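Local coordinates for protein alanine racemase 1 (Caldanaerobacter subterraneus subsp. tengcongensis MB4, PDB 4Y2W) that belongs to the alanine racemase family, pairing an N-terminal TIM barrel with a C-terminal domain rich in beta strands, in an assembly of two chains, at residues L248-V254 against G332-I338; A71-R75 against K99-T103; N21-I25 against P225-G231; D108-K113 against E150-M154. The protein carries 1 engineered substitution. All blocks are in the same frame, centred on the assembly; numbering follows the deposited sequence.

In the fold
Interactions 1 and 3 are buried, whereas interactions 2 and 4 lie partly open on the outside of the TIM barrel. Interaction 1 belongs to the C-terminal domain and is made mostly of backbone hydrogen bonds between antiparallel strands, with an ion pair beside them. The other three belong to the barrel. Interaction 3, whose segments lie 200 residues apart, joins helix 15-28 to the chain after the last barrel strand, chiefly through apolar contacts. Interactions 2 and 4 are nested within the chain it encloses: an arginine grips two carbonyls in 2, and glutamates flank an apolar strip in 4. Interactions 1 and 4 are farthest apart, with centres about 51 Å from each other.

Interaction 1 of 4, residues L248-V254 against G332-I338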
# COMPACT_ATOMS: atom_id res chain seq x y z
N LEU A 248 -11.25 12.74 3.49
CA LEU A 248 -11.25 11.28 3.50
C LEU A 248 -11.72 10.72 4.84
O LEU A 248 -11.28 11.18 5.89
CB LEU A 248 -9.84 10.76 3.22
CG LEU A 248 -9.66 9.24 3.23
CD1 LEU A 248 -8.62 8.83 2.19
CD2 LEU A 248 -9.29 8.71 4.61
N ARG A 249 -12.59 9.71 4.78
CA ARG A 249 -12.94 8.93 5.96
C ARG A 249 -12.62 7.45 5.73
O ARG A 249 -13.23 6.79 4.88
CB ARG A 249 -14.42 9.09 6.31
CG ARG A 249 -14.81 10.50 6.74
CD ARG A 249 -15.94 10.46 7.76
NE ARG A 249 -17.05 9.62 7.30
CZ ARG A 249 -17.90 8.96 8.09
NH1 ARG A 249 -17.81 9.02 9.42
NH2 ARG A 249 -18.86 8.23 7.54
N PHE A 250 -11.64 6.93 6.47
CA PHE A 250 -11.24 5.54 6.39
C PHE A 250 -12.08 4.76 7.39
O PHE A 250 -11.91 4.92 8.59
CB PHE A 250 -9.74 5.42 6.71
CG PHE A 250 -9.13 4.07 6.42
CD1 PHE A 250 -9.81 3.08 5.71
CD2 PHE A 250 -7.83 3.81 6.84
CE1 PHE A 250 -9.21 1.86 5.45
CE2 PHE A 250 -7.23 2.59 6.59
CZ PHE A 250 -7.93 1.61 5.89
N THR A 251 -13.00 3.94 6.89
CA THR A 251 -14.00 3.29 7.73
C THR A 251 -14.09 1.77 7.51
O THR A 251 -13.65 1.25 6.48
CB THR A 251 -15.39 3.90 7.49
OG1 THR A 251 -15.93 3.43 6.25
CG2 THR A 251 -15.31 5.43 7.46
N THR A 252 -14.67 1.09 8.49
CA THR A 252 -14.97 -0.34 8.39
C THR A 252 -16.22 -0.68 9.21
O THR A 252 -16.88 0.22 9.74
CB THR A 252 -13.79 -1.21 8.85
OG1 THR A 252 -14.07 -2.58 8.57
CG2 THR A 252 -13.51 -1.04 10.34
N ARG A 253 -16.54 -1.97 9.32
CA ARG A 253 -17.78 -2.39 9.97
C ARG A 253 -17.56 -3.47 11.03
O ARG A 253 -16.59 -4.22 10.98
CB ARG A 253 -18.77 -2.92 8.94
CG ARG A 253 -19.16 -1.92 7.86
CD ARG A 253 -20.14 -0.88 8.39
NE ARG A 253 -20.15 0.31 7.54
CZ ARG A 253 -21.13 1.22 7.50
NH1 ARG A 253 -22.22 1.10 8.26
NH2 ARG A 253 -21.02 2.26 6.68
N VAL A 254 -18.49 -3.54 11.98
CA VAL A 254 -18.46 -4.59 12.98
C VAL A 254 -18.92 -5.87 12.30
O VAL A 254 -19.99 -5.93 11.69
CB VAL A 254 -19.34 -4.27 14.21
CG1 VAL A 254 -19.29 -5.41 15.22
CG2 VAL A 254 -18.88 -2.97 14.87
N GLY A 332 -22.52 -4.59 11.80
CA GLY A 332 -22.66 -3.62 10.72
C GLY A 332 -22.66 -2.17 11.17
O GLY A 332 -22.94 -1.27 10.37
N ASP A 333 -22.35 -1.92 12.44
CA ASP A 333 -22.11 -0.56 12.90
C ASP A 333 -20.80 -0.06 12.30
O ASP A 333 -19.83 -0.81 12.21
CB ASP A 333 -22.06 -0.47 14.43
CG ASP A 333 -23.43 -0.61 15.07
OD1 ASP A 333 -24.45 -0.44 14.37
OD2 ASP A 333 -23.47 -0.90 16.29
N GLU A 334 -20.79 1.20 11.89
CA GLU A 334 -19.61 1.81 11.28
C GLU A 334 -18.50 1.98 12.31
O GLU A 334 -18.75 2.36 13.46
CB GLU A 334 -19.99 3.17 10.69
CG GLU A 334 -18.85 3.91 10.01
CD GLU A 334 -19.28 5.25 9.46
OE1 GLU A 334 -18.94 5.56 8.30
OE2 GLU A 334 -19.97 5.99 10.19
N VAL A 335 -17.27 1.69 11.90
CA VAL A 335 -16.09 1.93 12.73
C VAL A 335 -15.11 2.80 11.95
O VAL A 335 -14.60 2.39 10.91
CB VAL A 335 -15.40 0.61 13.13
CG1 VAL A 335 -14.11 0.89 13.90
CG2 VAL A 335 -16.35 -0.24 13.97
N VAL A 336 -14.86 4.01 12.45
CA VAL A 336 -14.01 4.97 11.77
C VAL A 336 -12.56 4.85 12.25
O VAL A 336 -12.29 4.87 13.45
CB VAL A 336 -14.52 6.42 11.95
CG1 VAL A 336 -13.58 7.43 11.31
CG2 VAL A 336 -15.92 6.55 11.37
N ILE A 337 -11.65 4.73 11.29
CA ILE A 337 -10.23 4.57 11.55
C ILE A 337 -9.51 5.91 11.40
O ILE A 337 -8.65 6.27 12.22
CB ILE A 337 -9.61 3.57 10.56
CG1 ILE A 337 -10.37 2.24 10.60
CG2 ILE A 337 -8.13 3.36 10.86
CD1 ILE A 337 -10.27 1.44 9.32
N ILE A 338 -9.86 6.63 10.34
CA ILE A 338 -9.41 7.99 10.08
C ILE A 338 -10.63 8.82 9.76
O ILE A 338 -11.46 8.41 8.94
CB ILE A 338 -8.45 8.06 8.87
CG1 ILE A 338 -7.24 7.15 9.08
CG2 ILE A 338 -8.03 9.50 8.61
CD1 ILE A 338 -6.36 7.01 7.86
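The methyl CD1 of I337 sits almost centrally over one face of the F250 ring, 3.9 Å from its centroid and only 6° off the normal, a CH-pi contact. With CG of F250 anti to the backbone N (chi1 -170°), the ring's edge also meets I338, whose CD1 lies 3.7 Å from F250 CD2. Both isoleucines thus face one residue, and I337 N and I338 N both donate to F250 O: a classic beta bulge. Beyond it the antiparallel strands resume their pairing, as T252 with V335 and R253 with E334.

On the face carrying T251, R253, E334 and V336, the extended E334 side chain stands nearly perpendicular to that of R249. R249 NH2 forms a salt bridge to E334 OE1 at 2.8 Å, with guanidinium and carboxylate planes 80° apart. R253 instead lays its guanidinium over E334 CB, 3.9 Å from CZ, and sends NH1 in its own plane to G332 O at 3.3 Å.

R249 also pairs with E12 and donates NH1 to T340 O. E334 and E12 should together largely offset the positive charge of R249 at this partly exposed edge of the contact, while the F250 face gains its cohesion from apolar contact.

Interaction 2 of 4, residues A71-R75 against K99-T103; sequences ALELR and KHDLT
R75 reaches from its helix to two successive backbone carbonyls of the facing loop, and this is the tight part of the contact. The bend at chi2 (-80°) turns the chain so that NE and NH2 both point at the loop. NE donates to H100 O at 2.7 Å, approaching nearly in line with the C=O bond (C=O...N 169°). NH2 donates to D101 O at 2.9 Å, with an almost straight N-H...O angle of 163°. Both oxygens lie close to the guanidinium plane, which fixes the rotation of the group, and NH1 is held on I79 O and T81 O. Alongside, L102 runs antiparallel to the R75 chain: its CD2 lies over one guanidinium face and 3.8 Å from R75 CG. The other methyl, L102 CD1, is 3.7 Å from A71 CB, so the leucine fills the angle between helix and loop.

In the TIM barrel, this ties helix 68-76 to the turn that connects helix 94-99 with strand 103-106, and both R75 and L102 touch I83 of the intervening strand 83-85. H100 has just left the helix, and the partial negative charge of that helix end may suit the guanidinium.

The solvent side is looser. L72 lies crosswise to H100, both partly exposed, with L72 CD2 3.8 Å from H100 ND1, which also bonds weakly to Q96 O. D101 offers R75 its backbone, while its carboxylate turns to K127.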
# COMPACT_ATOMS: atom_id res chain seq x y z
N ALA A 71 0.90 10.09 -14.87
CA ALA A 71 0.54 11.08 -15.89
C ALA A 71 -0.33 10.46 -16.99
O ALA A 71 -1.32 11.05 -17.41
CB ALA A 71 1.79 11.71 -16.49
N LEU A 72 0.06 9.27 -17.45
CA LEU A 72 -0.68 8.58 -18.50
C LEU A 72 -2.05 8.09 -18.04
O LEU A 72 -3.01 8.13 -18.81
CB LEU A 72 0.13 7.41 -19.04
CG LEU A 72 1.36 7.82 -19.87
CD1 LEU A 72 2.29 6.63 -20.07
CD2 LEU A 72 0.94 8.42 -21.21
N GLU A 73 -2.15 7.63 -16.79
CA GLU A 73 -3.43 7.18 -16.24
C GLU A 73 -4.49 8.28 -16.36
O GLU A 73 -5.64 8.01 -16.70
CB GLU A 73 -3.28 6.77 -14.77
CG GLU A 73 -4.57 6.32 -14.09
CD GLU A 73 -4.43 6.12 -12.59
OE1 GLU A 73 -3.47 6.65 -12.00
OE2 GLU A 73 -5.29 5.44 -12.00
N LEU A 74 -4.08 9.51 -16.07
CA LEU A 74 -4.99 10.66 -16.15
C LEU A 74 -5.44 10.94 -17.59
O LEU A 74 -6.62 11.22 -17.82
CB LEU A 74 -4.32 11.90 -15.55
CG LEU A 74 -4.05 11.83 -14.05
CD1 LEU A 74 -3.15 12.97 -13.61
CD2 LEU A 74 -5.36 11.83 -13.26
N ARG A 75 -4.52 10.85 -18.55
CA ARG A 75 -4.85 11.03 -19.97
C ARG A 75 -5.79 9.94 -20.49
O ARG A 75 -6.70 10.21 -21.28
CB ARG A 75 -3.58 11.10 -20.82
CG ARG A 75 -2.83 12.42 -20.73
CD ARG A 75 -3.47 13.50 -21.60
NE ARG A 75 -2.66 14.72 -21.63
CZ ARG A 75 -2.88 15.82 -20.91
NH1 ARG A 75 -3.91 15.91 -20.07
NH2 ARG A 75 -2.06 16.86 -21.04
N LYS A 99 3.26 11.84 -27.29
CA LYS A 99 1.98 11.50 -27.92
C LYS A 99 0.79 12.12 -27.19
O LYS A 99 -0.09 12.71 -27.81
CB LYS A 99 1.81 9.98 -28.00
CG LYS A 99 0.65 9.51 -28.85
CD LYS A 99 0.65 7.99 -28.99
CE LYS A 99 -0.49 7.50 -29.86
NZ LYS A 99 -0.64 6.02 -29.78
N HIS A 100 0.79 11.99 -25.86
CA HIS A 100 -0.33 12.45 -25.05
C HIS A 100 -0.07 13.83 -24.42
O HIS A 100 -0.80 14.25 -23.52
CB HIS A 100 -0.67 11.40 -23.99
CG HIS A 100 -1.21 10.12 -24.57
ND1 HIS A 100 -0.46 8.97 -24.65
CD2 HIS A 100 -2.41 9.83 -25.12
CE1 HIS A 100 -1.18 8.02 -25.21
NE2 HIS A 100 -2.37 8.51 -25.50
N ASP A 101 0.96 14.51 -24.91
CA ASP A 101 1.20 15.91 -24.58
C ASP A 101 1.35 16.12 -23.07
O ASP A 101 0.54 16.79 -22.43
CB ASP A 101 0.08 16.79 -25.16
CG ASP A 101 0.41 18.27 -25.10
OD1 ASP A 101 1.60 18.62 -25.23
OD2 ASP A 101 -0.53 19.08 -24.94
N LEU A 102 2.40 15.53 -22.51
CA LEU A 102 2.69 15.62 -21.09
C LEU A 102 3.96 16.43 -20.86
O LEU A 102 4.96 16.24 -21.54
CB LEU A 102 2.84 14.22 -20.48
CG LEU A 102 1.60 13.33 -20.52
CD1 LEU A 102 1.94 11.90 -20.15
CD2 LEU A 102 0.51 13.88 -19.61
N THR A 103 3.90 17.34 -19.89
CA THR A 103 5.05 18.16 -19.55
C THR A 103 6.06 17.31 -18.78
O THR A 103 5.69 16.55 -17.89
CB THR A 103 4.62 19.38 -18.70
OG1 THR A 103 3.45 19.98 -19.27
CG2 THR A 103 5.74 20.41 -18.62

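Interaction 3 of 4, residues N21-I25 against P225-G231. With PO4 (phosphate ion), chain C.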
# COMPACT_ATOMS: atom_id res chain seq x y z
N ASN A 21 -11.21 22.96 -0.36
CA ASN A 21 -9.82 23.20 0.05
C ASN A 21 -9.01 23.82 -1.08
O ASN A 21 -8.12 24.64 -0.84
CB ASN A 21 -9.14 21.91 0.51
CG ASN A 21 -9.73 21.35 1.79
OD1 ASN A 21 -10.46 22.04 2.51
ND2 ASN A 21 -9.42 20.10 2.09
N PHE A 22 -9.31 23.42 -2.31
CA PHE A 22 -8.73 24.04 -3.50
C PHE A 22 -9.09 25.52 -3.57
O PHE A 22 -8.21 26.37 -3.78
CB PHE A 22 -9.19 23.30 -4.76
CG PHE A 22 -8.90 24.02 -6.04
CD1 PHE A 22 -7.62 24.04 -6.57
CD2 PHE A 22 -9.91 24.68 -6.74
CE1 PHE A 22 -7.34 24.70 -7.76
CE2 PHE A 22 -9.65 25.34 -7.92
CZ PHE A 22 -8.36 25.35 -8.44
N ARG A 23 -10.37 25.84 -3.38
CA ARG A 23 -10.83 27.23 -3.36
C ARG A 23 -10.22 28.07 -2.22
O ARG A 23 -10.09 29.28 -2.35
CB ARG A 23 -12.36 27.30 -3.31
CG ARG A 23 -13.03 26.93 -4.63
CD ARG A 23 -14.50 27.34 -4.67
NE ARG A 23 -15.29 26.73 -3.60
CZ ARG A 23 -15.73 25.47 -3.60
NH1 ARG A 23 -15.46 24.65 -4.60
NH2 ARG A 23 -16.44 25.02 -2.57
N GLU A 24 -9.85 27.42 -1.12
CA GLU A 24 -9.15 28.10 -0.02
C GLU A 24 -7.75 28.56 -0.44
O GLU A 24 -7.30 29.62 -0.03
CB GLU A 24 -9.03 27.18 1.21
CG GLU A 24 -10.36 26.89 1.89
CD GLU A 24 -10.93 28.10 2.60
OE1 GLU A 24 -10.20 28.74 3.38
OE2 GLU A 24 -12.12 28.41 2.38
N ILE A 25 -7.08 27.76 -1.27
CA ILE A 25 -5.74 28.11 -1.75
C ILE A 25 -5.78 29.34 -2.66
O ILE A 25 -4.87 30.17 -2.63
CB ILE A 25 -5.07 26.93 -2.49
CG1 ILE A 25 -4.97 25.70 -1.58
CG2 ILE A 25 -3.68 27.32 -2.98
CD1 ILE A 25 -4.28 25.95 -0.26
N PRO A 225 0.15 23.15 -4.42
CA PRO A 225 -0.49 22.51 -3.27
C PRO A 225 -0.72 21.02 -3.49
O PRO A 225 -1.17 20.61 -4.56
CB PRO A 225 -1.83 23.24 -3.17
CG PRO A 225 -2.13 23.67 -4.56
CD PRO A 225 -0.79 24.00 -5.17
N GLY A 226 -0.41 20.22 -2.47
CA GLY A 226 -0.61 18.77 -2.52
C GLY A 226 -1.44 18.29 -1.35
O GLY A 226 -2.66 18.35 -1.39
N ILE A 227 -0.76 17.83 -0.30
CA ILE A 227 -1.43 17.30 0.89
C ILE A 227 -2.49 18.26 1.44
O ILE A 227 -3.54 17.82 1.91
CB ILE A 227 -0.42 16.97 2.02
CG1 ILE A 227 -1.11 16.25 3.19
CG2 ILE A 227 0.28 18.22 2.53
CD1 ILE A 227 -1.87 15.00 2.79
N ILE A 228 -2.22 19.56 1.36
CA ILE A 228 -3.14 20.57 1.88
C ILE A 228 -4.52 20.52 1.21
O ILE A 228 -5.52 20.85 1.84
CB ILE A 228 -2.51 21.98 1.77
CG1 ILE A 228 -3.19 22.94 2.75
CG2 ILE A 228 -2.56 22.49 0.34
CD1 ILE A 228 -2.34 24.16 3.06
N LEU A 229 -4.56 20.09 -0.04
CA LEU A 229 -5.83 19.89 -0.75
C LEU A 229 -6.66 18.76 -0.13
O LEU A 229 -7.86 18.65 -0.41
CB LEU A 229 -5.58 19.57 -2.22
CG LEU A 229 -4.88 20.64 -3.08
CD1 LEU A 229 -4.44 20.04 -4.41
CD2 LEU A 229 -5.79 21.84 -3.30
N PHE A 230 -6.03 17.91 0.69
CA PHE A 230 -6.69 16.73 1.26
C PHE A 230 -6.89 16.83 2.78
O PHE A 230 -6.89 15.82 3.49
CB PHE A 230 -5.92 15.48 0.84
CG PHE A 230 -5.74 15.37 -0.65
CD1 PHE A 230 -6.79 14.94 -1.46
CD2 PHE A 230 -4.55 15.75 -1.26
CE1 PHE A 230 -6.65 14.87 -2.84
CE2 PHE A 230 -4.41 15.68 -2.64
CZ PHE A 230 -5.45 15.23 -3.43
N GLY A 231 -7.07 18.05 3.27
CA GLY A 231 -7.52 18.30 4.63
C GLY A 231 -6.49 18.12 5.72
O GLY A 231 -6.84 17.87 6.87
P PO4 C . 3.09 19.25 -0.62
O1 PO4 C . 1.96 20.14 -0.16
O2 PO4 C . 4.34 19.53 0.19
O3 PO4 C . 3.38 19.52 -2.08
O4 PO4 C . 2.70 17.81 -0.43
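N21 and L229 meet because the asparagine side chain leaves the helix with CG anti to its own carbonyl carbon (chi1 -67°), which carries the amide to the end of the 3-10 turn 227-229. There ND2 donates to L229 O at 3.3 Å, a weak bond though fairly straight at 163°. The same ND2 lies near G231 N, but both are donors and no bond joins them. The other end of the amide, OD1, accepts from R245 N, so the group is pinned from two directions.

I25, one helical turn on, bends at chi2 (-55°) and advances CD1 tip to tip against I228, 3.9 Å from its CG2. Between these two points L229 inserts CD2 beside the helix backbone, 3.7 Å from F22 CA and 4.0 Å from F22 CB, close to the plane of the F22 ring and at its edge. P225 adds a looser contact, with its CG 4.3 Å from I25 CG2.

On the loop's other flank a phosphate ion, probably from the crystallisation liquor, accepts weak bonds from G226 N (to O1, 3.3 Å) and I227 N (to O4, 3.5 Å). In relatives this part of the barrel receives the phosphate of pyridoxal phosphate, and the ion may mimic it.

Helix 15-28 and the loop after the last barrel strand, 222-224, together cover the first, 34-38: F22, I25 and P225 all touch I35, and L229 rests on A37. F22 also reaches L55 of helix 48-58, while I227 leans on Q360 and F363 of helix 359-365.

Interaction 4 of 4, residues D108-K113 against E150-M154; sequences DIKYAK and EILEM
I109 and M154 lie alongside each other with their ends pointing opposite ways, I109 CD1 being 3.9 Å from M154 CG. I109 sends CG1 anti to its backbone N (chi1 -165°), which carries CD1 across to the facing helix and leaves CG2 against the carboxylate of E150, 3.5 Å from OE2. M154 is extended beyond CG and runs past A112, with CE 3.8 Å from A112 CB, and ends beside the carbonyl of D108.

Polar groups frame this apolar strip. E150, also extended, brings OE1 to the first turn of the other helix, but its bond to I109 N is weak, 3.2 Å long and bent to 124°; the stronger partner of OE1 is Y141 OH. At the same helix start D108 is the N-cap, its OD2 accepting a weak bond of 3.5 Å from Y111 N. The helix end should therefore lend some stabilisation to both acids. On the outer side K113 turns at chi4 (-60°), which aims NZ at E153. NZ approaches E153 OE1 from above the carboxylate plane, a salt bridge of 3.0 Å.

The helix segments run nearly parallel, their axes approaching to 10.3 Å, as befits neighbouring helices on the outside of a TIM barrel. Below them A112 and M154 both settle on V106 of strand 103-106. M154 and I151 touch I130 of strand 126-131, the next strand round the barrel, and M157 closes on I109.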
# COMPACT_ATOMS: atom_id res chain seq x y z
N ASP A 108 19.27 18.12 -17.65
CA ASP A 108 20.52 17.86 -18.36
C ASP A 108 20.27 17.88 -19.87
O ASP A 108 19.18 17.51 -20.33
CB ASP A 108 21.19 16.56 -17.91
CG ASP A 108 20.45 15.32 -18.38
OD1 ASP A 108 19.26 15.18 -18.05
OD2 ASP A 108 21.07 14.49 -19.08
N ILE A 109 21.27 18.31 -20.63
CA ILE A 109 21.13 18.57 -22.07
C ILE A 109 20.95 17.29 -22.89
O ILE A 109 20.22 17.29 -23.88
CB ILE A 109 22.33 19.39 -22.62
CG1 ILE A 109 22.02 19.96 -24.01
CG2 ILE A 109 23.61 18.57 -22.66
CD1 ILE A 109 20.84 20.91 -24.04
N LYS A 110 21.62 16.21 -22.50
CA LYS A 110 21.56 14.96 -23.25
C LYS A 110 20.13 14.43 -23.28
O LYS A 110 19.67 13.93 -24.31
CB LYS A 110 22.49 13.91 -22.64
CG LYS A 110 22.66 12.68 -23.50
CD LYS A 110 23.36 11.56 -22.75
CE LYS A 110 23.50 10.31 -23.61
NZ LYS A 110 23.87 9.12 -22.80
N TYR A 111 19.43 14.55 -22.15
CA TYR A 111 18.04 14.13 -22.04
C TYR A 111 17.12 15.02 -22.88
O TYR A 111 16.22 14.52 -23.56
CB TYR A 111 17.61 14.13 -20.56
CG TYR A 111 16.22 13.59 -20.29
CD1 TYR A 111 15.86 12.30 -20.65
CD2 TYR A 111 15.26 14.38 -19.66
CE1 TYR A 111 14.59 11.81 -20.40
CE2 TYR A 111 13.99 13.90 -19.41
CZ TYR A 111 13.66 12.61 -19.78
OH TYR A 111 12.39 12.14 -19.52
N ALA A 112 17.35 16.32 -22.84
CA ALA A 112 16.59 17.28 -23.64
C ALA A 112 16.68 16.98 -25.13
O ALA A 112 15.68 17.06 -25.85
CB ALA A 112 17.06 18.70 -23.36
N LYS A 113 17.88 16.63 -25.60
CA LYS A 113 18.10 16.24 -27.00
C LYS A 113 17.30 15.00 -27.37
O LYS A 113 16.65 14.97 -28.41
CB LYS A 113 19.59 15.97 -27.26
CG LYS A 113 20.48 17.21 -27.29
CD LYS A 113 21.92 16.83 -27.60
CE LYS A 113 22.87 18.01 -27.44
NZ LYS A 113 22.53 19.15 -28.34
N GLU A 150 23.22 25.18 -20.72
CA GLU A 150 22.33 24.13 -21.24
C GLU A 150 20.89 24.61 -21.41
O GLU A 150 20.23 24.25 -22.38
CB GLU A 150 22.38 22.89 -20.35
CG GLU A 150 23.75 22.23 -20.30
CD GLU A 150 23.75 20.88 -19.62
OE1 GLU A 150 22.76 20.56 -18.92
OE2 GLU A 150 24.73 20.13 -19.79
N ILE A 151 20.42 25.42 -20.47
CA ILE A 151 19.08 25.98 -20.54
C ILE A 151 18.94 26.91 -21.75
O ILE A 151 17.88 26.94 -22.39
CB ILE A 151 18.70 26.72 -19.24
CG1 ILE A 151 18.49 25.71 -18.11
CG2 ILE A 151 17.43 27.55 -19.41
CD1 ILE A 151 18.50 26.31 -16.72
N LEU A 152 20.00 27.65 -22.07
CA LEU A 152 19.98 28.56 -23.22
C LEU A 152 19.96 27.81 -24.55
O LEU A 152 19.38 28.29 -25.52
CB LEU A 152 21.16 29.54 -23.17
CG LEU A 152 21.00 30.72 -22.20
CD1 LEU A 152 22.34 31.37 -21.87
CD2 LEU A 152 20.03 31.76 -22.75
N GLU A 153 20.59 26.64 -24.59
CA GLU A 153 20.54 25.80 -25.78
C GLU A 153 19.13 25.26 -25.99
O GLU A 153 18.59 25.31 -27.10
CB GLU A 153 21.55 24.65 -25.67
CG GLU A 153 21.86 23.98 -27.01
CD GLU A 153 22.98 22.96 -26.92
OE1 GLU A 153 23.06 22.11 -27.84
OE2 GLU A 153 23.78 22.99 -25.96
N MET A 154 18.52 24.78 -24.90
CA MET A 154 17.15 24.26 -24.93
C MET A 154 16.15 25.29 -25.46
O MET A 154 15.18 24.92 -26.12
CB MET A 154 16.72 23.81 -23.53
CG MET A 154 17.40 22.54 -23.05
SD MET A 154 16.89 22.11 -21.37
CE MET A 154 18.35 21.24 -20.79